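Local coordinates for Wnt inhibitor of Dorsal protein (Drosophila melanogaster, PDB 4KRR), which probably acts as a secreted Wnt ligand for frizzled receptors, the chain here being its N-terminal domain and linker, at residues Pro51-Val56 / Leu194-Asp199; Cys93-Thr98 / Val152-Pro157; Ile115-Arg120 / Ile189-Leu194. One frame throughout, in Å; residues are numbered along the deposited sequence.

Contact 1 of 3, residues Pro51-Val56 / Leu194-Asp199; sequences PNREDV and LVFMQD
Two first torsions bring R53 and F196 together. F196 places CG between its own backbone N and carbonyl carbon (chi1 66°), which raises the ring from strand 195-196 beside the first turn of helix 53-75; R53 sends CG opposite its backbone N (chi1 -160°) and lays its chain across that ring. R53 CB sits over the ring centre, 4.0 Å from the F196 centroid and almost on the ring normal, a CH-pi contact. A bend at chi3 then turns the guanidinium back so that F196 CE1 and CZ lie over its face, with R53 NH2 3.5 Å from F196 CZ. The two planes are 46° apart, too oblique for a parallel stack, and a hydrogen bond from R53 NH1 to Y169 O helps fix the group. V56 packs alongside, its CG2 3.6 Å from F196 CB.

The backbones are joined at P51, whose O takes M197 N at 2.9 Å, nearly head-on, and Q198 N at 3.1 Å, from above the carbonyl plane. N52 is the N-cap and forms a capping box: its OD1 accepts from D55 N at 2.9 Å, and N52 N donates to D55 OD2 at 2.8 Å. D55 OD1 is also salt-bridged to K42.

Water extends the junction twice, from R53 N to Q198 O and from N52 ND2 to D199 O. The helix start thus illustrates how early amides are satisfied by different means, D55 N by the cap and R53 N by water, while one doubly gripped carbonyl ties the turn before the helix to the loop that follows strand 195-196.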
loop_
_atom_site.group_PDB
_atom_site.type_symbol
_atom_site.label_atom_id
_atom_site.label_comp_id
_atom_site.label_asym_id
_atom_site.label_seq_id
_atom_site.Cartn_x
_atom_site.Cartn_y
_atom_site.Cartn_z
ATOM N N PRO A 51 11.634 -13.293 -5.237
ATOM C CA PRO A 51 10.170 -13.277 -5.209
ATOM C C PRO A 51 9.558 -13.444 -6.592
ATOM O O PRO A 51 10.091 -12.922 -7.576
ATOM C CB PRO A 51 9.851 -11.885 -4.662
ATOM C CG PRO A 51 11.010 -11.052 -5.075
ATOM C CD PRO A 51 12.208 -11.954 -5.003
ATOM N N ASN A 52 8.454 -14.182 -6.665
ATOM C CA ASN A 52 7.677 -14.256 -7.893
ATOM C C ASN A 52 6.638 -13.138 -7.933
ATOM O O ASN A 52 6.517 -12.364 -6.981
ATOM C CB ASN A 52 7.034 -15.639 -8.074
ATOM C CG ASN A 52 6.078 -16.007 -6.948
ATOM O OD1 ASN A 52 5.297 -15.181 -6.473
ATOM N ND2 ASN A 52 6.132 -17.263 -6.523
ATOM N N ARG A 53 5.890 -13.065 -9.030
ATOM C CA ARG A 53 4.938 -11.977 -9.245
ATOM C C ARG A 53 3.880 -11.893 -8.143
ATOM O O ARG A 53 3.463 -10.802 -7.755
ATOM C CB ARG A 53 4.266 -12.113 -10.614
ATOM C CG ARG A 53 3.657 -10.814 -11.127
ATOM C CD ARG A 53 2.771 -11.046 -12.341
ATOM N NE ARG A 53 3.514 -11.500 -13.513
ATOM C CZ ARG A 53 3.754 -10.750 -14.585
ATOM N NH1 ARG A 53 3.307 -9.502 -14.638
ATOM N NH2 ARG A 53 4.437 -11.248 -15.607
ATOM N N GLU A 54 3.454 -13.042 -7.631
ATOM C CA GLU A 54 2.457 -13.059 -6.564
ATOM C C GLU A 54 3.035 -12.609 -5.223
ATOM O O GLU A 54 2.339 -11.968 -4.435
ATOM C CB GLU A 54 1.789 -14.432 -6.442
ATOM C CG GLU A 54 0.889 -14.784 -7.623
ATOM C CD GLU A 54 1.683 -15.102 -8.872
ATOM O OE1 GLU A 54 2.662 -15.869 -8.761
ATOM O OE2 GLU A 54 1.345 -14.575 -9.954
ATOM N N ASP A 55 4.298 -12.949 -4.966
ATOM C CA ASP A 55 4.996 -12.479 -3.768
ATOM C C ASP A 55 5.030 -10.958 -3.772
ATOM O O ASP A 55 4.796 -10.308 -2.752
ATOM C CB ASP A 55 6.437 -13.000 -3.732
ATOM C CG ASP A 55 6.517 -14.499 -3.525
ATOM O OD1 ASP A 55 5.796 -15.026 -2.652
ATOM O OD2 ASP A 55 7.311 -15.148 -4.240
ATOM N N VAL A 56 5.330 -10.405 -4.941
ATOM C CA VAL A 56 5.407 -8.965 -5.137
ATOM C C VAL A 56 4.067 -8.275 -4.884
ATOM O O VAL A 56 4.014 -7.246 -4.210
ATOM C CB VAL A 56 5.916 -8.642 -6.554
ATOM C CG1 VAL A 56 5.763 -7.161 -6.868
ATOM C CG2 VAL A 56 7.366 -9.080 -6.692
ATOM N N LEU A 194 6.523 -2.397 -10.907
ATOM C CA LEU A 194 6.931 -3.407 -9.941
ATOM C C LEU A 194 7.852 -4.401 -10.631
ATOM O O LEU A 194 7.752 -4.614 -11.841
ATOM C CB LEU A 194 5.711 -4.137 -9.378
ATOM C CG LEU A 194 4.733 -3.329 -8.525
ATOM C CD1 LEU A 194 3.451 -4.121 -8.295
ATOM C CD2 LEU A 194 5.374 -2.949 -7.199
ATOM N N VAL A 195 8.753 -5.009 -9.867
ATOM C CA VAL A 195 9.658 -6.002 -10.425
ATOM C C VAL A 195 9.596 -7.311 -9.650
ATOM O O VAL A 195 9.339 -7.320 -8.448
ATOM C CB VAL A 195 11.122 -5.495 -10.464
ATOM C CG1 VAL A 195 11.244 -4.286 -11.383
ATOM C CG2 VAL A 195 11.619 -5.165 -9.063
ATOM N N PHE A 196 9.814 -8.416 -10.355
ATOM C CA PHE A 196 9.940 -9.722 -9.722
ATOM C C PHE A 196 11.067 -10.490 -10.397
ATOM O O PHE A 196 11.584 -10.060 -11.429
ATOM C CB PHE A 196 8.622 -10.508 -9.774
ATOM C CG PHE A 196 8.188 -10.896 -11.159
ATOM C CD1 PHE A 196 7.551 -9.980 -11.983
ATOM C CD2 PHE A 196 8.389 -12.184 -11.627
ATOM C CE1 PHE A 196 7.145 -10.338 -13.254
ATOM C CE2 PHE A 196 7.982 -12.548 -12.896
ATOM C CZ PHE A 196 7.360 -11.626 -13.708
ATOM N N MET A 197 11.446 -11.623 -9.814
ATOM C CA MET A 197 12.616 -12.356 -10.286
ATOM C C MET A 197 12.297 -13.794 -10.687
ATOM O O MET A 197 12.792 -14.288 -11.699
ATOM C CB MET A 197 13.712 -12.332 -9.217
ATOM C CG MET A 197 14.210 -10.925 -8.893
ATOM S SD MET A 197 15.144 -10.804 -7.356
ATOM C CE MET A 197 16.455 -11.989 -7.652
ATOM N N GLN A 198 11.460 -14.458 -9.899
ATOM C CA GLN A 198 11.196 -15.877 -10.101
ATOM C C GLN A 198 9.909 -16.126 -10.878
ATOM O O GLN A 198 8.954 -15.355 -10.785
ATOM C CB GLN A 198 11.125 -16.596 -8.752
ATOM C CG GLN A 198 11.093 -18.114 -8.848
ATOM C CD GLN A 198 12.471 -18.712 -9.029
ATOM O OE1 GLN A 198 12.613 -19.868 -9.427
ATOM N NE2 GLN A 198 13.499 -17.926 -8.726
ATOM N N ASP A 199 9.891 -17.211 -11.645
ATOM C CA ASP A 199 8.668 -17.662 -12.289
ATOM C C ASP A 199 7.680 -18.153 -11.240
ATOM O O ASP A 199 8.068 -18.548 -10.139
ATOM C CB ASP A 199 8.959 -18.782 -13.291
ATOM C CG ASP A 199 9.531 -18.265 -14.594
ATOM O OD1 ASP A 199 9.391 -17.054 -14.865
ATOM O OD2 ASP A 199 10.110 -19.070 -15.354
HETATM O O HOH W 1 8.155 -19.258 -7.435
HETATM O O HOH W 2 6.254 -14.856 -11.159
#

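Contact 2 of 3, residues Cys93-Thr98 / Val152-Pro157; sequences CAHEPT and VAVLKP
H95 lies across the end of strand 149-155, and its side chain meets that strand atom by atom. CB passes 3.5 Å from A153 O, the same oxygen that accepts the backbone N of H95 in a short, nearly straight hydrogen bond of 2.6 Å. CG comes next, 3.6 Å from V154 CA. With CG opposite the carbonyl carbon (chi1 -73°), the ring lies against the backbone of V154, whose CA stands over one ring face, 3.8 Å from the centroid and displaced from its centre, as a CH-pi contact. Farther out, ND1 is 3.8 Å from L155 CB and CE1 rests near V154 CB, while V154 CG1 lies over the ring face, 3.6 Å from NE2. The H95 side chain also touches T71 and A75 of helix 53-75, so it contacts helix and strand alike.

Small apolar contacts continue on both flanks of the histidine. A94 CB is 4.1 Å from V152 CB, and P97, in the first turn of helix 97-107, brings its CB within 4.2 Å of L155 CD2. C93 is tied by a disulfide to C84.

The touching parts of the two segments run 33° apart and share one backbone hydrogen bond, so 93-98 accompanies the strand without adding a regular new one. Strand 149-155 pairs antiparallel with 130-136, and the contact joins this beta-hairpin to the helical bundle, the combination characteristic of the Wnt N-terminal domain.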
loop_
_atom_site.group_PDB
_atom_site.type_symbol
_atom_site.label_atom_id
_atom_site.label_comp_id
_atom_site.label_asym_id
_atom_site.label_seq_id
_atom_site.Cartn_x
_atom_site.Cartn_y
_atom_site.Cartn_z
ATOM N N CYS A 93 -8.519 17.569 8.818
ATOM C CA CYS A 93 -7.081 17.320 8.767
ATOM C C CYS A 93 -6.665 16.610 7.481
ATOM O O CYS A 93 -7.141 15.515 7.182
ATOM C CB CYS A 93 -6.639 16.501 9.981
ATOM S SG CYS A 93 -4.857 16.228 10.080
ATOM N N ALA A 94 -5.766 17.237 6.728
ATOM C CA ALA A 94 -5.307 16.683 5.460
ATOM C C ALA A 94 -4.415 15.465 5.664
ATOM O O ALA A 94 -3.599 15.425 6.586
ATOM C CB ALA A 94 -4.577 17.743 4.649
ATOM N N HIS A 95 -4.574 14.472 4.797
ATOM C CA HIS A 95 -3.766 13.265 4.877
ATOM C C HIS A 95 -2.314 13.560 4.530
ATOM O O HIS A 95 -2.028 14.406 3.683
ATOM C CB HIS A 95 -4.326 12.174 3.964
ATOM C CG HIS A 95 -5.585 11.548 4.476
ATOM N ND1 HIS A 95 -5.999 10.289 4.095
ATOM C CD2 HIS A 95 -6.521 12.005 5.340
ATOM C CE1 HIS A 95 -7.135 9.999 4.704
ATOM N NE2 HIS A 95 -7.474 11.024 5.466
ATOM N N GLU A 96 -1.403 12.862 5.203
ATOM C CA GLU A 96 0.028 13.030 4.981
ATOM C C GLU A 96 0.690 11.675 4.746
ATOM O O GLU A 96 1.344 11.137 5.641
ATOM C CB GLU A 96 0.670 13.732 6.182
ATOM C CG GLU A 96 0.148 15.141 6.429
ATOM C CD GLU A 96 0.620 15.724 7.749
ATOM O OE1 GLU A 96 0.256 15.176 8.812
ATOM O OE2 GLU A 96 1.353 16.734 7.724
ATOM N N PRO A 97 0.519 11.119 3.535
ATOM C CA PRO A 97 1.044 9.789 3.207
ATOM C C PRO A 97 2.567 9.716 3.271
ATOM O O PRO A 97 3.112 8.670 3.617
ATOM C CB PRO A 97 0.556 9.561 1.770
ATOM C CG PRO A 97 0.299 10.925 1.226
ATOM C CD PRO A 97 -0.168 11.742 2.389
ATOM N N THR A 98 3.242 10.813 2.949
ATOM C CA THR A 98 4.700 10.844 2.991
ATOM C C THR A 98 5.220 10.659 4.417
ATOM O O THR A 98 6.191 9.934 4.642
ATOM C CB THR A 98 5.254 12.145 2.383
ATOM O OG1 THR A 98 4.871 12.223 1.004
ATOM C CG2 THR A 98 6.773 12.183 2.482
ATOM N N VAL A 152 -10.041 19.256 2.284
ATOM C CA VAL A 152 -8.683 18.836 2.618
ATOM C C VAL A 152 -8.274 17.649 1.752
ATOM O O VAL A 152 -9.126 16.936 1.217
ATOM C CB VAL A 152 -8.537 18.440 4.104
ATOM C CG1 VAL A 152 -8.761 19.642 5.008
ATOM C CG2 VAL A 152 -9.492 17.308 4.454
ATOM N N ALA A 153 -6.969 17.439 1.617
ATOM C CA ALA A 153 -6.450 16.330 0.827
ATOM C C ALA A 153 -6.577 15.016 1.588
ATOM O O ALA A 153 -6.184 14.924 2.747
ATOM C CB ALA A 153 -5.000 16.583 0.444
ATOM N N VAL A 154 -7.138 14.005 0.933
ATOM C CA VAL A 154 -7.258 12.678 1.530
ATOM C C VAL A 154 -6.875 11.604 0.519
ATOM O O VAL A 154 -6.965 11.820 -0.690
ATOM C CB VAL A 154 -8.691 12.397 2.034
ATOM C CG1 VAL A 154 -9.045 13.317 3.194
ATOM C CG2 VAL A 154 -9.694 12.540 0.901
ATOM N N LEU A 155 -6.440 10.452 1.018
ATOM C CA LEU A 155 -6.122 9.321 0.154
ATOM C C LEU A 155 -7.396 8.750 -0.455
ATOM O O LEU A 155 -8.442 8.729 0.194
ATOM C CB LEU A 155 -5.398 8.228 0.942
ATOM C CG LEU A 155 -3.924 8.455 1.285
ATOM C CD1 LEU A 155 -3.394 7.314 2.138
ATOM C CD2 LEU A 155 -3.104 8.596 0.015
ATOM N N LYS A 156 -7.301 8.286 -1.701
ATOM C CA LYS A 156 -8.418 7.620 -2.367
ATOM C C LYS A 156 -8.892 6.441 -1.531
ATOM O O LYS A 156 -8.143 5.936 -0.693
ATOM C CB LYS A 156 -7.992 7.094 -3.743
ATOM C CG LYS A 156 -7.552 8.145 -4.735
ATOM C CD LYS A 156 -7.261 7.518 -6.091
ATOM C CE LYS A 156 -6.187 6.446 -5.991
ATOM N NZ LYS A 156 -5.854 5.868 -7.323
ATOM N N PRO A 157 -10.142 6.001 -1.749
ATOM C CA PRO A 157 -10.580 4.737 -1.149
ATOM C C PRO A 157 -9.623 3.618 -1.547
ATOM O O PRO A 157 -9.105 3.621 -2.665
ATOM C CB PRO A 157 -11.970 4.513 -1.759
ATOM C CG PRO A 157 -12.088 5.510 -2.886
ATOM C CD PRO A 157 -11.224 6.658 -2.498
#

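Contact 3 of 3, residues Ile115-Arg120 / Ile189-Leu194; sequences IGHNRR and IPLDSL
H117, L191 and R120 have the most surface buried here, and H117 makes the polar join. Its CG stands opposite the backbone N (chi1 172°), carrying the imidazole out from helix 113-127 into the bend formed by 189-194. NE2 donates to S193 O at 2.9 Å, meeting the oxygen almost straight down its C=O bond; the N-H...O angle is only 143°, and the oxygen lies a little out of the ring plane. Next to it, the ring turns its CE1 edge to P190 O, which lies in the ring plane 3.4 Å from H117 CE1. Obliquely to the ring comes I189 CG2, 3.5 Å from NE2.

L191 meets R120 by its methyls. CD1 reaches 3.8 Å from R120 CB and 3.7 Å from R120 NE, and CD2 lies near NH2; the two side chains cross at about a right angle. The bend of R120 at chi3 (54°) brings its guanidinium to the leucine obliquely, and the aliphatic part of the arginine shares in the contact.

N118 adds a third point. Its OD1 lies 3.4 Å from L194 CA and accepts from the backbone N of V195, the next residue, in strand 195-196.

The loop itself is a type I turn from P190 to S193, with S193 N hydrogen-bonded to P190 O at 3.3 Å. The carbonyls of P190 and S193, the turn's end residues, both lie near the imidazole edge. One oriented ring, donating through NE2 while a ring C-H that is probably polarised lies near a second oxygen, links an irregular loop to a helix without regular backbone pairing between them.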
loop_
_atom_site.group_PDB
_atom_site.type_symbol
_atom_site.label_atom_id
_atom_site.label_comp_id
_atom_site.label_asym_id
_atom_site.label_seq_id
_atom_site.Cartn_x
_atom_site.Cartn_y
_atom_site.Cartn_z
ATOM N N ILE A 115 12.779 -6.168 -3.619
ATOM C CA ILE A 115 11.995 -5.720 -2.473
ATOM C C ILE A 115 12.115 -4.215 -2.255
ATOM O O ILE A 115 11.108 -3.519 -2.127
ATOM C CB ILE A 115 12.420 -6.450 -1.186
ATOM C CG1 ILE A 115 12.205 -7.957 -1.334
ATOM C CG2 ILE A 115 11.646 -5.920 0.008
ATOM C CD1 ILE A 115 10.764 -8.346 -1.575
ATOM N N GLY A 116 13.348 -3.721 -2.220
ATOM C CA GLY A 116 13.599 -2.307 -2.010
ATOM C C GLY A 116 12.968 -1.439 -3.081
ATOM O O GLY A 116 12.366 -0.407 -2.784
ATOM N N HIS A 117 13.099 -1.864 -4.334
ATOM C CA HIS A 117 12.548 -1.110 -5.451
ATOM C C HIS A 117 11.030 -1.049 -5.376
ATOM O O HIS A 117 10.431 0.000 -5.610
ATOM C CB HIS A 117 12.969 -1.728 -6.782
ATOM C CG HIS A 117 12.285 -1.121 -7.967
ATOM N ND1 HIS A 117 12.646 0.101 -8.489
ATOM C CD2 HIS A 117 11.251 -1.563 -8.723
ATOM C CE1 HIS A 117 11.870 0.385 -9.521
ATOM N NE2 HIS A 117 11.016 -0.610 -9.685
ATOM N N ASN A 118 10.415 -2.180 -5.048
ATOM C CA ASN A 118 8.961 -2.270 -5.013
ATOM C C ASN A 118 8.348 -1.431 -3.899
ATOM O O ASN A 118 7.255 -0.895 -4.051
ATOM C CB ASN A 118 8.508 -3.728 -4.902
ATOM C CG ASN A 118 8.776 -4.517 -6.172
ATOM O OD1 ASN A 118 8.900 -3.944 -7.255
ATOM N ND2 ASN A 118 8.863 -5.836 -6.045
ATOM N N ARG A 119 9.054 -1.313 -2.780
ATOM C CA ARG A 119 8.574 -0.464 -1.699
ATOM C C ARG A 119 8.579 1.000 -2.131
ATOM O O ARG A 119 7.682 1.764 -1.774
ATOM C CB ARG A 119 9.401 -0.672 -0.431
ATOM C CG ARG A 119 9.291 -2.077 0.130
ATOM C CD ARG A 119 10.016 -2.209 1.451
ATOM N NE ARG A 119 10.074 -3.597 1.898
ATOM C CZ ARG A 119 10.641 -3.989 3.033
ATOM N NH1 ARG A 119 11.196 -3.094 3.836
ATOM N NH2 ARG A 119 10.655 -5.272 3.367
ATOM N N ARG A 120 9.586 1.380 -2.914
ATOM C CA ARG A 120 9.626 2.714 -3.506
ATOM C C ARG A 120 8.477 2.911 -4.496
ATOM O O ARG A 120 7.899 3.994 -4.574
ATOM C CB ARG A 120 10.968 2.965 -4.200
ATOM C CG ARG A 120 12.124 3.208 -3.242
ATOM C CD ARG A 120 13.455 3.295 -3.976
ATOM N NE ARG A 120 13.432 4.285 -5.049
ATOM C CZ ARG A 120 13.692 5.578 -4.882
ATOM N NH1 ARG A 120 13.994 6.047 -3.679
ATOM N NH2 ARG A 120 13.649 6.405 -5.917
ATOM N N ILE A 189 15.234 1.581 -13.395
ATOM C CA ILE A 189 13.903 1.022 -13.596
ATOM C C ILE A 189 12.866 2.041 -13.138
ATOM O O ILE A 189 12.983 2.590 -12.043
ATOM C CB ILE A 189 13.722 -0.299 -12.821
ATOM C CG1 ILE A 189 14.694 -1.357 -13.347
ATOM C CG2 ILE A 189 12.283 -0.801 -12.924
ATOM C CD1 ILE A 189 14.526 -2.715 -12.706
ATOM N N PRO A 190 11.862 2.313 -13.988
ATOM C CA PRO A 190 10.805 3.284 -13.673
ATOM C C PRO A 190 10.128 3.003 -12.334
ATOM O O PRO A 190 9.928 1.844 -11.967
ATOM C CB PRO A 190 9.808 3.114 -14.829
ATOM C CG PRO A 190 10.194 1.829 -15.510
ATOM C CD PRO A 190 11.668 1.711 -15.316
ATOM N N LEU A 191 9.783 4.067 -11.618
ATOM C CA LEU A 191 9.229 3.948 -10.274
ATOM C C LEU A 191 7.752 3.552 -10.279
ATOM O O LEU A 191 7.152 3.360 -9.222
ATOM C CB LEU A 191 9.423 5.259 -9.506
ATOM C CG LEU A 191 9.685 5.140 -8.004
ATOM C CD1 LEU A 191 10.950 4.333 -7.747
ATOM C CD2 LEU A 191 9.787 6.518 -7.369
ATOM N N ASP A 192 7.168 3.436 -11.466
ATOM C CA ASP A 192 5.776 3.012 -11.583
ATOM C C ASP A 192 5.687 1.570 -12.072
ATOM O O ASP A 192 4.621 1.104 -12.475
ATOM C CB ASP A 192 4.994 3.947 -12.510
ATOM C CG ASP A 192 5.516 3.932 -13.933
ATOM O OD1 ASP A 192 6.689 3.559 -14.135
ATOM O OD2 ASP A 192 4.752 4.297 -14.851
ATOM N N SER A 193 6.818 0.871 -12.034
ATOM C CA SER A 193 6.866 -0.536 -12.422
ATOM C C SER A 193 7.338 -1.414 -11.270
ATOM O O SER A 193 8.418 -1.202 -10.718
ATOM C CB SER A 193 7.782 -0.735 -13.632
ATOM O OG SER A 193 7.282 -0.065 -14.776
ATOM N N LEU A 194 6.523 -2.397 -10.907
ATOM C CA LEU A 194 6.931 -3.407 -9.941
ATOM C C LEU A 194 7.852 -4.401 -10.631
ATOM O O LEU A 194 7.752 -4.614 -11.841
ATOM C CB LEU A 194 5.711 -4.137 -9.378
ATOM C CG LEU A 194 4.733 -3.329 -8.525
ATOM C CD1 LEU A 194 3.451 -4.121 -8.295
ATOM C CD2 LEU A 194 5.374 -2.949 -7.199
#

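Contacts 1 and 3 form one neighbourhood. Their centres are 12 Å apart, they share L194, and V195 CG2 packs 3.6 Å from H117 CD2; V56 CG1 and N118 ND2 also pack at 3.5 Å. Residues 189-199 thus run past helix 113-127 and on to the start of helix 53-75. Contact 2 stands apart, on the opposite side of the chain's centre from contact 1, its own centre 29 Å from that of contact 1 and 22 Å from that of contact 3. The C93 side chain of contact 2 is about 7 Å from the bound sodium, whose site is formed by C74, I79 and C82, whereas a glycerol, probably from the crystallisation liquor, sits about 4 Å from the R120 side chain in contact 3.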